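PDB 2VOS: folylpolyglutamate synthase protein FOLC from Mycobacterium tuberculosis, which probably catalyses the ATP-dependent addition of L-glutamate to dihydropteroate, giving dihydrofolate, and its successive additions to tetrahydrofolate, giving folylpolyglutamates. Local coordinates for residues Ala357-Leu362 and Asp388-Ala393; Val378-Gly383 and Val472-Ala477; Val401-Asn406 and Glu415-Ala420. All coordinates share one frame; numbering follows the deposited sequence.

Contact 1. Residues Ala357-Leu362 and Asp388-Ala393. With ADP (adenosine-5'-diphosphate), chain B.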
ATOM      1  N   ALA A 357     -11.479  -7.558  -0.450  1.00 44.40           N
ATOM      2  CA  ALA A 357     -11.305  -6.995   0.894  1.00 44.08           C
ATOM      3  C   ALA A 357     -11.188  -5.445   0.903  1.00 44.79           C
ATOM      4  O   ALA A 357     -11.839  -4.801   1.731  1.00 43.32           O
ATOM      5  CB  ALA A 357     -10.127  -7.612   1.619  1.00 44.47           C
ATOM      6  N   GLY A 358     -10.364  -4.853   0.019  1.00 43.37           N
ATOM      7  CA  GLY A 358     -10.247  -3.412  -0.034  1.00 43.13           C
ATOM      8  C   GLY A 358     -11.539  -2.734  -0.520  1.00 44.56           C
ATOM      9  O   GLY A 358     -11.911  -1.663  -0.009  1.00 46.28           O
ATOM     10  N   ALA A 359     -12.226  -3.310  -1.513  1.00 43.55           N
ATOM     11  CA  ALA A 359     -13.472  -2.693  -2.052  1.00 44.49           C
ATOM     12  C   ALA A 359     -14.585  -2.748  -0.977  1.00 45.03           C
ATOM     13  O   ALA A 359     -15.424  -1.849  -0.862  1.00 45.18           O
ATOM     14  CB  ALA A 359     -13.961  -3.449  -3.333  1.00 44.27           C
ATOM     15  N   SER A 360     -14.610  -3.860  -0.249  1.00 44.79           N
ATOM     16  CA  SER A 360     -15.480  -3.968   0.903  1.00 46.11           C
ATOM     17  C   SER A 360     -15.162  -2.920   2.009  1.00 46.32           C
ATOM     18  O   SER A 360     -16.092  -2.307   2.565  1.00 44.67           O
ATOM     19  CB  SER A 360     -15.481  -5.413   1.417  1.00 47.01           C
ATOM     20  OG  SER A 360     -16.101  -5.435   2.669  1.00 52.34           O
ATOM     21  N   ALA A 361     -13.859  -2.666   2.287  1.00 44.54           N
ATOM     22  CA  ALA A 361     -13.491  -1.662   3.324  1.00 44.61           C
ATOM     23  C   ALA A 361     -13.937  -0.269   2.858  1.00 44.03           C
ATOM     24  O   ALA A 361     -14.516   0.510   3.637  1.00 43.04           O
ATOM     25  CB  ALA A 361     -12.012  -1.682   3.583  1.00 43.03           C
ATOM     26  N   LEU A 362     -13.696   0.006   1.572  1.00 43.03           N
ATOM     27  CA  LEU A 362     -14.139   1.218   0.952  1.00 43.45           C
ATOM     28  C   LEU A 362     -15.678   1.394   1.052  1.00 43.57           C
ATOM     29  O   LEU A 362     -16.160   2.478   1.447  1.00 43.01           O
ATOM     30  CB  LEU A 362     -13.677   1.239  -0.522  1.00 43.07           C
ATOM     31  CG  LEU A 362     -14.177   2.346  -1.434  1.00 44.01           C
ATOM     32  CD1 LEU A 362     -13.899   3.792  -0.853  1.00 44.72           C
ATOM     33  CD2 LEU A 362     -13.569   2.213  -2.894  1.00 39.96           C
ATOM     34  N   ASP A 388     -15.024  -9.340 -10.381  1.00 41.69           N
ATOM     35  CA  ASP A 388     -16.403  -9.605  -9.917  1.00 43.68           C
ATOM     36  C   ASP A 388     -16.564  -9.384  -8.374  1.00 43.69           C
ATOM     37  O   ASP A 388     -17.543  -8.771  -7.932  1.00 44.45           O
ATOM     38  CB  ASP A 388     -16.843 -11.011 -10.327  1.00 43.54           C
ATOM     39  CG  ASP A 388     -18.279 -11.283  -9.976  1.00 49.13           C
ATOM     40  OD1 ASP A 388     -19.176 -10.628 -10.586  1.00 51.19           O
ATOM     41  OD2 ASP A 388     -18.503 -12.161  -9.095  1.00 51.53           O
ATOM     42  N   GLY A 389     -15.587  -9.837  -7.582  1.00 42.62           N
ATOM     43  CA  GLY A 389     -15.578  -9.564  -6.144  1.00 43.18           C
ATOM     44  C   GLY A 389     -15.507  -8.058  -5.819  1.00 43.47           C
ATOM     45  O   GLY A 389     -16.157  -7.561  -4.874  1.00 44.32           O
ATOM     46  N   ILE A 390     -14.693  -7.309  -6.565  1.00 42.72           N
ATOM     47  CA  ILE A 390     -14.694  -5.835  -6.423  1.00 41.78           C
ATOM     48  C   ILE A 390     -16.092  -5.232  -6.706  1.00 42.43           C
ATOM     49  O   ILE A 390     -16.586  -4.433  -5.914  1.00 43.01           O
ATOM     50  CB  ILE A 390     -13.639  -5.178  -7.327  1.00 41.03           C
ATOM     51  CG1 ILE A 390     -12.239  -5.555  -6.796  1.00 38.90           C
ATOM     52  CG2 ILE A 390     -13.750  -3.642  -7.303  1.00 38.87           C
ATOM     53  CD1 ILE A 390     -11.116  -5.557  -7.876  1.00 37.28           C
ATOM     54  N   LEU A 391     -16.718  -5.591  -7.825  1.00 41.45           N
ATOM     55  CA  LEU A 391     -17.980  -4.987  -8.179  1.00 42.77           C
ATOM     56  C   LEU A 391     -19.068  -5.345  -7.146  1.00 43.07           C
ATOM     57  O   LEU A 391     -19.910  -4.504  -6.758  1.00 43.96           O
ATOM     58  CB  LEU A 391     -18.406  -5.461  -9.575  1.00 43.12           C
ATOM     59  CG  LEU A 391     -17.495  -4.918 -10.699  1.00 43.31           C
ATOM     60  CD1 LEU A 391     -17.558  -5.756 -11.989  1.00 44.10           C
ATOM     61  CD2 LEU A 391     -17.817  -3.452 -10.977  1.00 42.74           C
ATOM     62  N   ALA A 392     -19.031  -6.588  -6.694  1.00 41.39           N
ATOM     63  CA  ALA A 392     -20.054  -7.069  -5.755  1.00 40.97           C
ATOM     64  C   ALA A 392     -19.955  -6.310  -4.399  1.00 41.10           C
ATOM     65  O   ALA A 392     -20.966  -6.035  -3.769  1.00 40.10           O
ATOM     66  CB  ALA A 392     -19.923  -8.569  -5.549  1.00 40.41           C
ATOM     67  N   ALA A 393     -18.753  -5.899  -4.013  1.00 40.18           N
ATOM     68  CA  ALA A 393     -18.567  -5.170  -2.767  1.00 42.37           C
ATOM     69  C   ALA A 393     -19.035  -3.732  -2.928  1.00 42.82           C
ATOM     70  O   ALA A 393     -19.472  -3.094  -1.953  1.00 42.77           O
ATOM     71  CB  ALA A 393     -17.061  -5.170  -2.335  1.00 43.26           C
TER
HETATM   72  PB  ADP B1490      -1.229  -2.457   0.196  1.00 32.04           P
HETATM   73  O1B ADP B1490       0.045  -1.657   0.278  1.00 29.25           O
HETATM   74  O2B ADP B1490      -1.704  -2.663  -1.215  1.00 33.59           O
HETATM   75  O3B ADP B1490      -1.291  -3.698   1.034  1.00 30.87           O
HETATM   76  PA  ADP B1490      -2.663   0.006   1.013  1.00 32.77           P
HETATM   77  O1A ADP B1490      -2.061   0.676  -0.213  1.00 31.51           O
HETATM   78  O2A ADP B1490      -2.653   0.593   2.415  1.00 26.12           O
HETATM   79  O3A ADP B1490      -2.377  -1.605   0.973  1.00 31.81           O
HETATM   80  O5' ADP B1490      -4.245  -0.021   0.646  1.00 35.29           O
HETATM   81  C5' ADP B1490      -4.786  -0.372  -0.636  1.00 33.51           C
HETATM   82  C4' ADP B1490      -6.321  -0.318  -0.467  1.00 39.19           C
HETATM   83  O4' ADP B1490      -6.728  -1.361   0.461  1.00 34.70           O
HETATM   84  C3' ADP B1490      -6.835   0.940   0.230  1.00 41.59           C
HETATM   85  O3' ADP B1490      -7.317   1.881  -0.707  1.00 47.10           O
HETATM   86  C2' ADP B1490      -8.033   0.569   1.058  1.00 42.55           C
HETATM   87  O2' ADP B1490      -9.160   0.421   0.128  1.00 48.77           O
HETATM   88  C1' ADP B1490      -7.730  -0.870   1.386  1.00 37.44           C
HETATM   89  N9  ADP B1490      -7.130  -1.142   2.723  1.00 34.80           N
HETATM   90  C8  ADP B1490      -6.013  -0.628   3.339  1.00 32.19           C
HETATM   91  N7  ADP B1490      -5.829  -1.239   4.547  1.00 31.85           N
HETATM   92  C5  ADP B1490      -6.771  -2.223   4.641  1.00 31.30           C
HETATM   93  C6  ADP B1490      -7.133  -3.263   5.610  1.00 33.48           C
HETATM   94  N6  ADP B1490      -6.443  -3.407   6.761  1.00 30.42           N
HETATM   95  N1  ADP B1490      -8.206  -4.008   5.316  1.00 30.70           N
HETATM   96  C2  ADP B1490      -8.988  -3.887   4.212  1.00 31.87           C
HETATM   97  N3  ADP B1490      -8.709  -2.973   3.247  1.00 32.58           N
HETATM   98  C4  ADP B1490      -7.636  -2.140   3.453  1.00 34.00           C
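Ala359 and Ala393 meet methyl to methyl between two helices that run side by side, with CB of Ala359 3.7 Å from CB of Ala393. The axes of the short segments approach to 8.1 Å and point almost the same way, 12° apart; the small side chains at the interface let them come this close. The tight part is built round Ala359, which is buried. Its CB points at the partner helix and rests between the Ala393 methyl, the carbonyl oxygen of Ile390 (CB to O 3.8 Å) and CG2 of Ile390. Ala393 CB also rests on the backbone, 3.5 Å from Ser360 N. The side chain of Ser360 is looser, standing at the partly exposed rim with its CB 4.1 Å from Ala393 CB. With OG anti to the backbone N (chi1 168°), the hydroxyl lies farther from Ala393 than Ser360 CB does, and it bonds along its own helix, to Gln364. Another face of 357-362 lines the nucleotide pocket, where Ala361 CB comes 3.6 Å from ADP N3 and Gly358 O lies 3.5 Å from ADP O2'. Both helices lie on one face of the central sheet of the Mur ligase C-terminal domain: Leu362 packs on Val467 and Thr469 of strand 464-469, and Leu391 reaches the next helix, 414-425, touching Ala420, Arg424 and Phe425.

Contact 2. Residues Val378-Gly383 and Val472-Ala477; sequences VLSVLG and VVTAGA
Thr474 reaches from the first turn of its helix to the backbone of Ser380 near the end of strand 374-379, and its OG1 donates a hydrogen bond of 2.7 Å to Ser380 O. The hydroxyl does not come in along a lone pair: it sits above the carbonyl plane, 36° out of it, with a C=O...O angle of 121°. The torsion of Thr474 (chi1 -54°) sets OG1 anti to its own carbonyl carbon and puts CG2 4.1 Å from Ser380 N. Ser380 also directs its CB at the helix, so that this carbon is 3.5 Å from Thr474 OG1, while its OG makes a weak hydrogen bond to Asn406 N. Asn406 ND2 bonds to Thr474 OG1 as well. The buried threonine hydroxyl is thus gripped twice, giving to Ser380 and receiving from Asn406, which ties three chain segments together. The contact seats the start of helix 472-481 by strand 374-379 in the Rossmann-like C-terminal domain of the Mur ligase family. Earlier in the strand, Val378 pairs through its backbone with Val467 and Thr469 of strand 464-469, Leu379 pairs with Val402 and Thr404 on the other flank, and Val378 packs against Leu436, Ala439 and Ala443 of helix 436-451 while Val381 touches helix 387-394.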
ATOM      1  N   VAL A 378     -16.236   5.614 -10.383  1.00 42.70           N
ATOM      2  CA  VAL A 378     -15.539   5.745 -11.659  1.00 42.20           C
ATOM      3  C   VAL A 378     -14.527   4.681 -11.465  1.00 43.44           C
ATOM      4  O   VAL A 378     -13.749   4.709 -10.473  1.00 41.97           O
ATOM      5  CB  VAL A 378     -14.856   7.143 -11.874  1.00 42.46           C
ATOM      6  CG1 VAL A 378     -13.802   7.165 -13.053  1.00 41.40           C
ATOM      7  CG2 VAL A 378     -15.910   8.220 -12.140  1.00 41.53           C
ATOM      8  N   LEU A 379     -14.535   3.714 -12.394  1.00 42.12           N
ATOM      9  CA  LEU A 379     -13.809   2.489 -12.164  1.00 42.85           C
ATOM     10  C   LEU A 379     -12.922   2.055 -13.329  1.00 41.58           C
ATOM     11  O   LEU A 379     -13.359   2.043 -14.484  1.00 41.95           O
ATOM     12  CB  LEU A 379     -14.869   1.396 -11.884  1.00 43.04           C
ATOM     13  CG  LEU A 379     -14.402   0.028 -11.397  1.00 46.83           C
ATOM     14  CD1 LEU A 379     -14.095   0.045  -9.917  1.00 47.48           C
ATOM     15  CD2 LEU A 379     -15.523  -1.007 -11.709  1.00 51.82           C
ATOM     16  N   SER A 380     -11.692   1.687 -13.037  1.00 40.83           N
ATOM     17  CA  SER A 380     -10.859   0.939 -13.962  1.00 41.38           C
ATOM     18  C   SER A 380     -10.021  -0.034 -13.132  1.00 42.23           C
ATOM     19  O   SER A 380      -9.438   0.312 -12.068  1.00 42.28           O
ATOM     20  CB  SER A 380      -9.924   1.871 -14.748  1.00 41.73           C
ATOM     21  OG  SER A 380      -8.956   1.135 -15.480  1.00 43.78           O
ATOM     22  N   VAL A 381      -9.940  -1.265 -13.632  1.00 42.91           N
ATOM     23  CA  VAL A 381      -9.396  -2.350 -12.838  1.00 42.05           C
ATOM     24  C   VAL A 381      -8.394  -3.093 -13.677  1.00 42.28           C
ATOM     25  O   VAL A 381      -8.594  -3.265 -14.885  1.00 42.10           O
ATOM     26  CB  VAL A 381     -10.526  -3.326 -12.343  1.00 43.07           C
ATOM     27  CG1 VAL A 381      -9.947  -4.466 -11.514  1.00 41.40           C
ATOM     28  CG2 VAL A 381     -11.566  -2.570 -11.450  1.00 41.74           C
ATOM     29  N   LEU A 382      -7.320  -3.559 -13.053  1.00 41.95           N
ATOM     30  CA  LEU A 382      -6.351  -4.387 -13.797  1.00 41.68           C
ATOM     31  C   LEU A 382      -6.860  -5.842 -14.040  1.00 41.67           C
ATOM     32  O   LEU A 382      -7.674  -6.346 -13.286  1.00 41.07           O
ATOM     33  CB  LEU A 382      -4.979  -4.348 -13.131  1.00 41.07           C
ATOM     34  CG  LEU A 382      -4.475  -2.906 -12.905  1.00 42.40           C
ATOM     35  CD1 LEU A 382      -3.094  -3.001 -12.391  1.00 42.81           C
ATOM     36  CD2 LEU A 382      -4.508  -2.028 -14.148  1.00 41.08           C
ATOM     37  N   GLY A 383      -6.359  -6.490 -15.081  1.00 41.07           N
ATOM     38  CA  GLY A 383      -6.932  -7.758 -15.561  1.00 40.32           C
ATOM     39  C   GLY A 383      -6.658  -8.963 -14.668  1.00 40.94           C
ATOM     40  O   GLY A 383      -7.303 -10.018 -14.819  1.00 41.31           O
ATOM     41  N   VAL A 472      -4.604   0.968  -8.088  1.00 43.64           N
ATOM     42  CA  VAL A 472      -3.624   2.001  -7.743  1.00 44.30           C
ATOM     43  C   VAL A 472      -3.439   3.016  -8.868  1.00 44.63           C
ATOM     44  O   VAL A 472      -3.367   4.233  -8.644  1.00 44.13           O
ATOM     45  CB  VAL A 472      -2.232   1.351  -7.424  1.00 45.15           C
ATOM     46  CG1 VAL A 472      -1.219   2.438  -7.107  1.00 45.91           C
ATOM     47  CG2 VAL A 472      -2.399   0.419  -6.224  1.00 45.02           C
ATOM     48  N   VAL A 473      -3.419   2.519 -10.098  1.00 43.73           N
ATOM     49  CA  VAL A 473      -3.172   3.363 -11.250  1.00 44.83           C
ATOM     50  C   VAL A 473      -4.347   4.346 -11.491  1.00 43.98           C
ATOM     51  O   VAL A 473      -4.145   5.523 -11.888  1.00 44.06           O
ATOM     52  CB  VAL A 473      -2.956   2.480 -12.511  1.00 44.51           C
ATOM     53  CG1 VAL A 473      -2.808   3.365 -13.761  1.00 47.40           C
ATOM     54  CG2 VAL A 473      -1.714   1.568 -12.339  1.00 44.90           C
ATOM     55  N   THR A 474      -5.554   3.879 -11.208  1.00 43.88           N
ATOM     56  CA  THR A 474      -6.767   4.679 -11.388  1.00 44.20           C
ATOM     57  C   THR A 474      -6.721   5.826 -10.364  1.00 44.09           C
ATOM     58  O   THR A 474      -6.925   7.005 -10.689  1.00 45.77           O
ATOM     59  CB  THR A 474      -8.062   3.843 -11.116  1.00 45.05           C
ATOM     60  OG1 THR A 474      -8.092   2.637 -11.922  1.00 46.86           O
ATOM     61  CG2 THR A 474      -9.365   4.684 -11.444  1.00 45.06           C
ATOM     62  N   ALA A 475      -6.505   5.470  -9.100  1.00 43.01           N
ATOM     63  CA  ALA A 475      -6.334   6.444  -8.044  1.00 42.11           C
ATOM     64  C   ALA A 475      -5.190   7.406  -8.311  1.00 41.76           C
ATOM     65  O   ALA A 475      -5.360   8.629  -8.171  1.00 42.85           O
ATOM     66  CB  ALA A 475      -6.170   5.721  -6.691  1.00 43.83           C
ATOM     67  N   GLY A 476      -4.029   6.892  -8.717  1.00 40.23           N
ATOM     68  CA  GLY A 476      -2.878   7.721  -8.978  1.00 40.33           C
ATOM     69  C   GLY A 476      -3.085   8.669 -10.135  1.00 41.22           C
ATOM     70  O   GLY A 476      -2.761   9.881 -10.016  1.00 39.53           O
ATOM     71  N   ALA A 477      -3.677   8.174 -11.235  1.00 39.43           N
ATOM     72  CA  ALA A 477      -3.916   9.070 -12.401  1.00 39.90           C
ATOM     73  C   ALA A 477      -4.871  10.194 -12.041  1.00 39.86           C
ATOM     74  O   ALA A 477      -4.691  11.332 -12.419  1.00 40.63           O
ATOM     75  CB  ALA A 477      -4.458   8.289 -13.650  1.00 40.07           C
TER

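Contact 3. Residues Val401-Asn406 and Glu415-Ala420; sequences VVVTHN and EALALA
Val403 projects from its strand into the side of helix 415-420 and wedges its two methyls against neighbouring residues there. This apolar packing makes up most of the contact. CG1 of Val403 lies 3.8 Å from CG of Leu417, and the two side chains cross obliquely, the valine meeting the leucine at its branch point. In the leucine, CG anti to the backbone N (chi1 -178°) brings the branch point to the valine, and chi2 (54°) then sets Leu417 CD2 3.8 Å from Val403 CB. A chi1 of -62° in Val403 staggers its other methyl, CG2, between the backbone N and the carbonyl carbon, from where it meets Ala418 close to the main chain, 3.7 Å from Ala418 CA and 3.8 Å from Ala418 CB.

Strand 400-403, helix 414-425 and strand 430-432 form a beta-alpha-beta crossover of the Rossmann-like Mur ligase C-terminal domain, and this contact seats the connecting helix on the first of its strands. The second strand is close by: Val403 and Ala418 both touch Thr432.

A second kind of contact sets carbon against a polar atom, Leu417 CD2 being 3.8 Å from the carbonyl oxygen of Thr404. Thr404 takes part through its backbone, for its CB points away from the helix, and Thr404 OG1 is hydrogen-bonded to Ala433 O, beyond the second strand of the crossover.

Polar bonding of a third kind, between main chains, holds the strand in its sheet: Val401 and Val403 pair with Arg431 on one flank, and Val402 pairs with Gly377 on the other.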
ATOM      1  N   VAL A 401     -22.188   3.362 -11.871  1.00 42.63           N
ATOM      2  CA  VAL A 401     -20.765   3.319 -12.077  1.00 42.73           C
ATOM      3  C   VAL A 401     -20.437   3.735 -13.515  1.00 43.55           C
ATOM      4  O   VAL A 401     -21.207   3.443 -14.450  1.00 43.67           O
ATOM      5  CB  VAL A 401     -20.255   1.924 -11.673  1.00 44.03           C
ATOM      6  CG1 VAL A 401     -20.907   0.803 -12.580  1.00 42.87           C
ATOM      7  CG2 VAL A 401     -18.747   1.877 -11.652  1.00 45.91           C
ATOM      8  N   VAL A 402     -19.335   4.469 -13.687  1.00 42.28           N
ATOM      9  CA  VAL A 402     -18.787   4.766 -15.018  1.00 42.14           C
ATOM     10  C   VAL A 402     -17.510   3.958 -15.120  1.00 42.65           C
ATOM     11  O   VAL A 402     -16.588   4.172 -14.330  1.00 44.19           O
ATOM     12  CB  VAL A 402     -18.399   6.272 -15.128  1.00 41.94           C
ATOM     13  CG1 VAL A 402     -17.976   6.613 -16.584  1.00 40.90           C
ATOM     14  CG2 VAL A 402     -19.584   7.155 -14.667  1.00 38.81           C
ATOM     15  N   VAL A 403     -17.449   3.028 -16.065  1.00 43.38           N
ATOM     16  CA  VAL A 403     -16.270   2.188 -16.248  1.00 42.77           C
ATOM     17  C   VAL A 403     -15.411   2.755 -17.349  1.00 43.38           C
ATOM     18  O   VAL A 403     -15.914   3.304 -18.333  1.00 42.28           O
ATOM     19  CB  VAL A 403     -16.644   0.721 -16.565  1.00 43.60           C
ATOM     20  CG1 VAL A 403     -17.431   0.099 -15.413  1.00 42.84           C
ATOM     21  CG2 VAL A 403     -17.472   0.645 -17.788  1.00 41.65           C
ATOM     22  N   THR A 404     -14.097   2.668 -17.171  1.00 44.08           N
ATOM     23  CA  THR A 404     -13.177   3.267 -18.099  1.00 44.29           C
ATOM     24  C   THR A 404     -11.858   2.489 -18.076  1.00 44.56           C
ATOM     25  O   THR A 404     -11.814   1.339 -17.630  1.00 44.38           O
ATOM     26  CB  THR A 404     -13.020   4.818 -17.808  1.00 44.88           C
ATOM     27  OG1 THR A 404     -12.234   5.424 -18.837  1.00 44.59           O
ATOM     28  CG2 THR A 404     -12.363   5.087 -16.474  1.00 43.42           C
ATOM     29  N   HIS A 405     -10.800   3.103 -18.599  1.00 45.64           N
ATOM     30  CA  HIS A 405      -9.475   2.475 -18.759  1.00 46.22           C
ATOM     31  C   HIS A 405      -8.507   3.488 -18.166  1.00 45.72           C
ATOM     32  O   HIS A 405      -8.527   4.643 -18.591  1.00 46.40           O
ATOM     33  CB  HIS A 405      -9.174   2.312 -20.256  1.00 46.19           C
ATOM     34  CG  HIS A 405      -7.936   1.528 -20.557  1.00 48.16           C
ATOM     35  ND1 HIS A 405      -6.668   1.980 -20.241  1.00 48.77           N
ATOM     36  CD2 HIS A 405      -7.768   0.322 -21.159  1.00 47.84           C
ATOM     37  CE1 HIS A 405      -5.775   1.080 -20.618  1.00 47.61           C
ATOM     38  NE2 HIS A 405      -6.416   0.071 -21.193  1.00 50.50           N
ATOM     39  N   ASN A 406      -7.663   3.081 -17.226  1.00 45.15           N
ATOM     40  CA  ASN A 406      -6.818   4.040 -16.511  1.00 45.22           C
ATOM     41  C   ASN A 406      -5.486   4.305 -17.205  1.00 45.28           C
ATOM     42  O   ASN A 406      -4.603   4.974 -16.624  1.00 44.91           O
ATOM     43  CB  ASN A 406      -6.545   3.555 -15.111  1.00 43.53           C
ATOM     44  CG  ASN A 406      -5.839   2.166 -15.088  1.00 45.50           C
ATOM     45  OD1 ASN A 406      -5.225   1.729 -16.071  1.00 43.23           O
ATOM     46  ND2 ASN A 406      -5.930   1.488 -13.941  1.00 43.10           N
ATOM     47  N   GLU A 415     -14.934  -2.527 -22.524  1.00 46.16           N
ATOM     48  CA  GLU A 415     -16.034  -3.380 -22.883  1.00 47.37           C
ATOM     49  C   GLU A 415     -16.084  -4.583 -21.928  1.00 45.94           C
ATOM     50  O   GLU A 415     -17.144  -4.977 -21.434  1.00 45.27           O
ATOM     51  CB  GLU A 415     -15.893  -3.802 -24.366  1.00 48.55           C
ATOM     52  CG  GLU A 415     -15.822  -2.560 -25.322  1.00 54.85           C
ATOM     53  CD  GLU A 415     -14.365  -2.120 -25.766  1.00 59.51           C
ATOM     54  OE1 GLU A 415     -13.427  -1.863 -24.943  1.00 52.06           O
ATOM     55  OE2 GLU A 415     -14.202  -2.016 -27.012  1.00 63.59           O
ATOM     56  N   ALA A 416     -14.931  -5.156 -21.627  1.00 44.85           N
ATOM     57  CA  ALA A 416     -14.952  -6.275 -20.703  1.00 44.35           C
ATOM     58  C   ALA A 416     -15.416  -5.796 -19.318  1.00 43.43           C
ATOM     59  O   ALA A 416     -16.175  -6.494 -18.651  1.00 43.04           O
ATOM     60  CB  ALA A 416     -13.561  -6.967 -20.622  1.00 44.79           C
ATOM     61  N   LEU A 417     -14.956  -4.616 -18.884  1.00 42.14           N
ATOM     62  CA  LEU A 417     -15.285  -4.129 -17.534  1.00 41.20           C
ATOM     63  C   LEU A 417     -16.789  -3.719 -17.474  1.00 41.74           C
ATOM     64  O   LEU A 417     -17.495  -3.961 -16.480  1.00 41.17           O
ATOM     65  CB  LEU A 417     -14.381  -2.951 -17.154  1.00 39.44           C
ATOM     66  CG  LEU A 417     -14.573  -2.351 -15.748  1.00 40.18           C
ATOM     67  CD1 LEU A 417     -14.464  -3.486 -14.728  1.00 38.18           C
ATOM     68  CD2 LEU A 417     -13.572  -1.238 -15.435  1.00 36.85           C
ATOM     69  N   ALA A 418     -17.259  -3.082 -18.538  1.00 41.73           N
ATOM     70  CA  ALA A 418     -18.668  -2.736 -18.660  1.00 43.25           C
ATOM     71  C   ALA A 418     -19.612  -3.963 -18.518  1.00 43.84           C
ATOM     72  O   ALA A 418     -20.649  -3.904 -17.860  1.00 43.69           O
ATOM     73  CB  ALA A 418     -18.923  -2.068 -20.053  1.00 43.10           C
ATOM     74  N   LEU A 419     -19.295  -5.035 -19.218  1.00 44.14           N
ATOM     75  CA  LEU A 419     -20.060  -6.271 -19.093  1.00 45.40           C
ATOM     76  C   LEU A 419     -19.999  -6.842 -17.655  1.00 45.42           C
ATOM     77  O   LEU A 419     -21.029  -7.160 -17.075  1.00 45.51           O
ATOM     78  CB  LEU A 419     -19.513  -7.266 -20.108  1.00 45.66           C
ATOM     79  CG  LEU A 419     -20.018  -8.685 -20.282  1.00 48.05           C
ATOM     80  CD1 LEU A 419     -21.516  -8.709 -20.686  1.00 48.35           C
ATOM     81  CD2 LEU A 419     -19.137  -9.283 -21.394  1.00 50.21           C
ATOM     82  N   ALA A 420     -18.787  -6.960 -17.087  1.00 45.21           N
ATOM     83  CA  ALA A 420     -18.612  -7.389 -15.694  1.00 44.71           C
ATOM     84  C   ALA A 420     -19.513  -6.549 -14.768  1.00 44.29           C
ATOM     85  O   ALA A 420     -20.310  -7.108 -14.011  1.00 45.18           O
ATOM     86  CB  ALA A 420     -17.129  -7.305 -15.256  1.00 43.06           C
TER

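Overall arrangement
From the N terminus, 357-362 comes first, beside the nucleotide, and the chain then enters strand 374-379, whose end opens contact 2. Helix 387-394 follows and closes contact 1, so contacts 1 and 2 cross. Contact 3 comes next, closing a short loop of eight residues, and it is nested inside the long loop that contact 2 closes only when 472-477 returns. Contacts 2 and 3 share one sheet: their strands, 374-379 and 400-403, are parallel neighbours. Contact 1 joins them through Leu391, which packs on Leu379 and Ala420. Together they tie three helices on one face, two neighbouring strands and the C-terminal helix into one domain.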